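Local coordinates for uncharacterized protein (Thermotoga maritima, PDB 1VMJ), which is uncharacterised, belongs to the UPF0047 (YjbQ) family, and has been put forward as a possible thiamin phosphate synthase, at residues 19-24 / 141-146. Numbering follows the deposited sequence.
With SO4 (sulfate ion), chain E.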
loop_
_atom_site.group_PDB
_atom_site.type_symbol
_atom_site.label_atom_id
_atom_site.label_comp_id
_atom_site.label_asym_id
_atom_site.label_seq_id
_atom_site.Cartn_x
_atom_site.Cartn_y
_atom_site.Cartn_z
ATOM N N GLU A 19 17.288 4.529 -10.344
ATOM C CA GLU A 19 16.220 5.511 -10.528
ATOM C C GLU A 19 15.769 5.525 -11.982
ATOM O O GLU A 19 16.581 5.540 -12.904
ATOM C CB GLU A 19 16.638 6.921 -10.159
ATOM C CG GLU A 19 16.939 7.099 -8.703
ATOM C CD GLU A 19 17.351 8.524 -8.386
ATOM O OE1 GLU A 19 17.220 9.418 -9.271
ATOM O OE2 GLU A 19 17.851 8.757 -7.266
ATOM N N LEU A 20 14.471 5.500 -12.167
ATOM C CA LEU A 20 13.853 5.602 -13.479
ATOM C C LEU A 20 13.209 6.971 -13.549
ATOM O O LEU A 20 12.453 7.341 -12.671
ATOM C CB LEU A 20 12.808 4.487 -13.651
ATOM C CG LEU A 20 13.347 3.068 -13.569
ATOM C CD1 LEU A 20 12.166 2.093 -13.582
ATOM C CD2 LEU A 20 14.317 2.740 -14.694
ATOM N N TRP A 21 13.487 7.735 -14.597
ATOM C CA TRP A 21 12.993 9.106 -14.704
ATOM C C TRP A 21 11.915 9.227 -15.752
ATOM O O TRP A 21 11.945 8.510 -16.750
ATOM C CB TRP A 21 14.132 10.053 -15.015
ATOM C CG TRP A 21 15.142 10.281 -13.886
ATOM C CD1 TRP A 21 15.288 9.562 -12.734
ATOM C CD2 TRP A 21 16.126 11.322 -13.842
ATOM N NE1 TRP A 21 16.309 10.096 -11.981
ATOM C CE2 TRP A 21 16.822 11.182 -12.628
ATOM C CE3 TRP A 21 16.457 12.388 -14.688
ATOM C CZ2 TRP A 21 17.860 12.015 -12.266
ATOM C CZ3 TRP A 21 17.492 13.214 -14.320
ATOM C CH2 TRP A 21 18.167 13.037 -13.107
ATOM N N PHE A 22 10.972 10.124 -15.494
ATOM C CA PHE A 22 9.835 10.376 -16.386
ATOM C C PHE A 22 9.634 11.872 -16.518
ATOM O O PHE A 22 9.941 12.644 -15.623
ATOM C CB PHE A 22 8.568 9.689 -15.853
ATOM C CG PHE A 22 8.756 8.241 -15.648
ATOM C CD1 PHE A 22 8.593 7.357 -16.700
ATOM C CD2 PHE A 22 9.237 7.760 -14.434
ATOM C CE1 PHE A 22 8.838 6.016 -16.538
ATOM C CE2 PHE A 22 9.477 6.427 -14.264
ATOM C CZ PHE A 22 9.280 5.552 -15.300
ATOM N N HIS A 23 9.162 12.279 -17.688
ATOM C CA HIS A 23 8.757 13.654 -17.923
ATOM C C HIS A 23 7.560 13.561 -18.849
ATOM O O HIS A 23 7.713 13.465 -20.071
ATOM C CB HIS A 23 9.884 14.462 -18.571
ATOM C CG HIS A 23 9.618 15.941 -18.654
ATOM N ND1 HIS A 23 8.723 16.494 -19.543
ATOM C CD2 HIS A 23 10.113 16.972 -17.930
ATOM C CE1 HIS A 23 8.696 17.805 -19.377
ATOM N NE2 HIS A 23 9.534 18.124 -18.408
ATOM N N THR A 24 6.355 13.522 -18.291
ATOM C CA THR A 24 5.194 13.241 -19.096
ATOM C C THR A 24 4.760 14.471 -19.894
ATOM O O THR A 24 4.935 15.606 -19.464
ATOM C CB THR A 24 4.041 12.755 -18.229
ATOM O OG1 THR A 24 3.671 13.789 -17.307
ATOM C CG2 THR A 24 4.467 11.513 -17.458
ATOM N N PRO A 141 10.420 16.693 -14.632
ATOM C CA PRO A 141 11.168 15.459 -14.413
ATOM C C PRO A 141 10.906 14.869 -13.034
ATOM O O PRO A 141 11.090 15.536 -12.010
ATOM C CB PRO A 141 12.632 15.906 -14.537
ATOM C CG PRO A 141 12.608 17.337 -14.099
ATOM C CD PRO A 141 11.308 17.875 -14.631
ATOM N N LYS A 142 10.434 13.625 -13.021
ATOM C CA LYS A 142 10.091 12.954 -11.791
ATOM C C LYS A 142 10.643 11.555 -11.813
ATOM O O LYS A 142 11.015 11.013 -12.859
ATOM C CB LYS A 142 8.578 12.972 -11.594
ATOM C CG LYS A 142 8.107 14.410 -11.406
ATOM C CD LYS A 142 6.620 14.563 -11.381
ATOM C CE LYS A 142 6.020 14.149 -10.043
ATOM N NZ LYS A 142 4.521 14.386 -10.119
ATOM N N ARG A 143 10.729 10.970 -10.629
ATOM C CA ARG A 143 11.534 9.789 -10.437
ATOM C C ARG A 143 10.794 8.682 -9.738
ATOM O O ARG A 143 9.977 8.922 -8.862
ATOM C CB ARG A 143 12.771 10.132 -9.629
ATOM C CG ARG A 143 13.495 11.346 -10.100
ATOM C CD ARG A 143 14.653 11.602 -9.214
ATOM N NE ARG A 143 15.240 12.904 -9.501
ATOM C CZ ARG A 143 16.504 13.201 -9.265
ATOM N NH1 ARG A 143 17.338 12.277 -8.774
ATOM N NH2 ARG A 143 16.935 14.427 -9.521
ATOM N N VAL A 144 11.149 7.467 -10.144
ATOM C CA VAL A 144 10.772 6.223 -9.506
ATOM C C VAL A 144 12.037 5.516 -9.061
ATOM O O VAL A 144 13.037 5.503 -9.781
ATOM C CB VAL A 144 10.012 5.334 -10.516
ATOM C CG1 VAL A 144 9.912 3.903 -10.079
ATOM C CG2 VAL A 144 8.628 5.914 -10.767
ATOM N N LEU A 145 11.991 4.948 -7.874
ATOM C CA LEU A 145 13.109 4.193 -7.331
ATOM C C LEU A 145 12.833 2.712 -7.434
ATOM O O LEU A 145 11.731 2.269 -7.124
ATOM C CB LEU A 145 13.385 4.575 -5.868
ATOM C CG LEU A 145 14.627 3.939 -5.242
ATOM C CD1 LEU A 145 15.913 4.416 -5.903
ATOM C CD2 LEU A 145 14.654 4.221 -3.737
ATOM N N VAL A 146 13.833 1.951 -7.884
ATOM C CA VAL A 146 13.831 0.499 -7.825
ATOM C C VAL A 146 14.964 0.099 -6.899
ATOM O O VAL A 146 16.103 0.532 -7.083
ATOM C CB VAL A 146 14.084 -0.146 -9.206
ATOM C CG1 VAL A 146 14.105 -1.651 -9.101
ATOM C CG2 VAL A 146 13.037 0.292 -10.194
HETATM S S SO4 E . 21.455 5.261 -11.800
HETATM O O1 SO4 E . 21.957 4.053 -11.151
HETATM O O2 SO4 E . 22.058 6.438 -11.174
HETATM O O3 SO4 E . 19.989 5.302 -11.588
HETATM O O4 SO4 E . 21.841 5.229 -13.224
#
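Glu19 OE1 is gripped by two donors at once, one from its own strand and one from the strand alongside. Trp21 NE1, two residues on, reaches its anti lone pair at 2.9 Å, almost straight (169°) and within the indole plane. Arg143 NH1 takes the syn lone pair of Glu19 OE1 in a more bent salt bridge, also 2.9 Å long, tilted from the guanidinium plane. OE2 pairs with Arg17, so the glutamate spans two arginines. Glu19 N donates to O3 of a sulfate, probably from the crystallisation liquor, which Lys18 NZ also binds.

Trp21 and Arg143, a non-hydrogen-bonded pair, lie side by side. With CG anti to its carbonyl carbon (chi1 -48°) and the chain extended as far as NE, Arg143 runs over one indole face: its CG makes a CH-pi contact with the five-membered ring, and its CZ lies 3.5 Å from Trp21 CZ2. Cutting Arg143 back to an alanine would probably remove this packing over the indole and leave Glu19 OE1 without its cross-strand charge partner.

On the other face of the sheet, Phe22 CE2 touches Val144 CG2 at 3.6 Å, and Leu20 CD1 meets Val146 CG2. Helix 34-44 covers the Leu20 and Val146 end, while Tyr133 stacks on Phe22; the tail of Lys142 leads away to Glu135.

Reciprocal backbone bonds link Leu20 with Val144 and Phe22 with Lys142. They form a regular two-strand antiparallel ladder, joining strand 14-22, outermost in its sheet within this chain, to strand 142-150, in an antiparallel sheet packed against a helix.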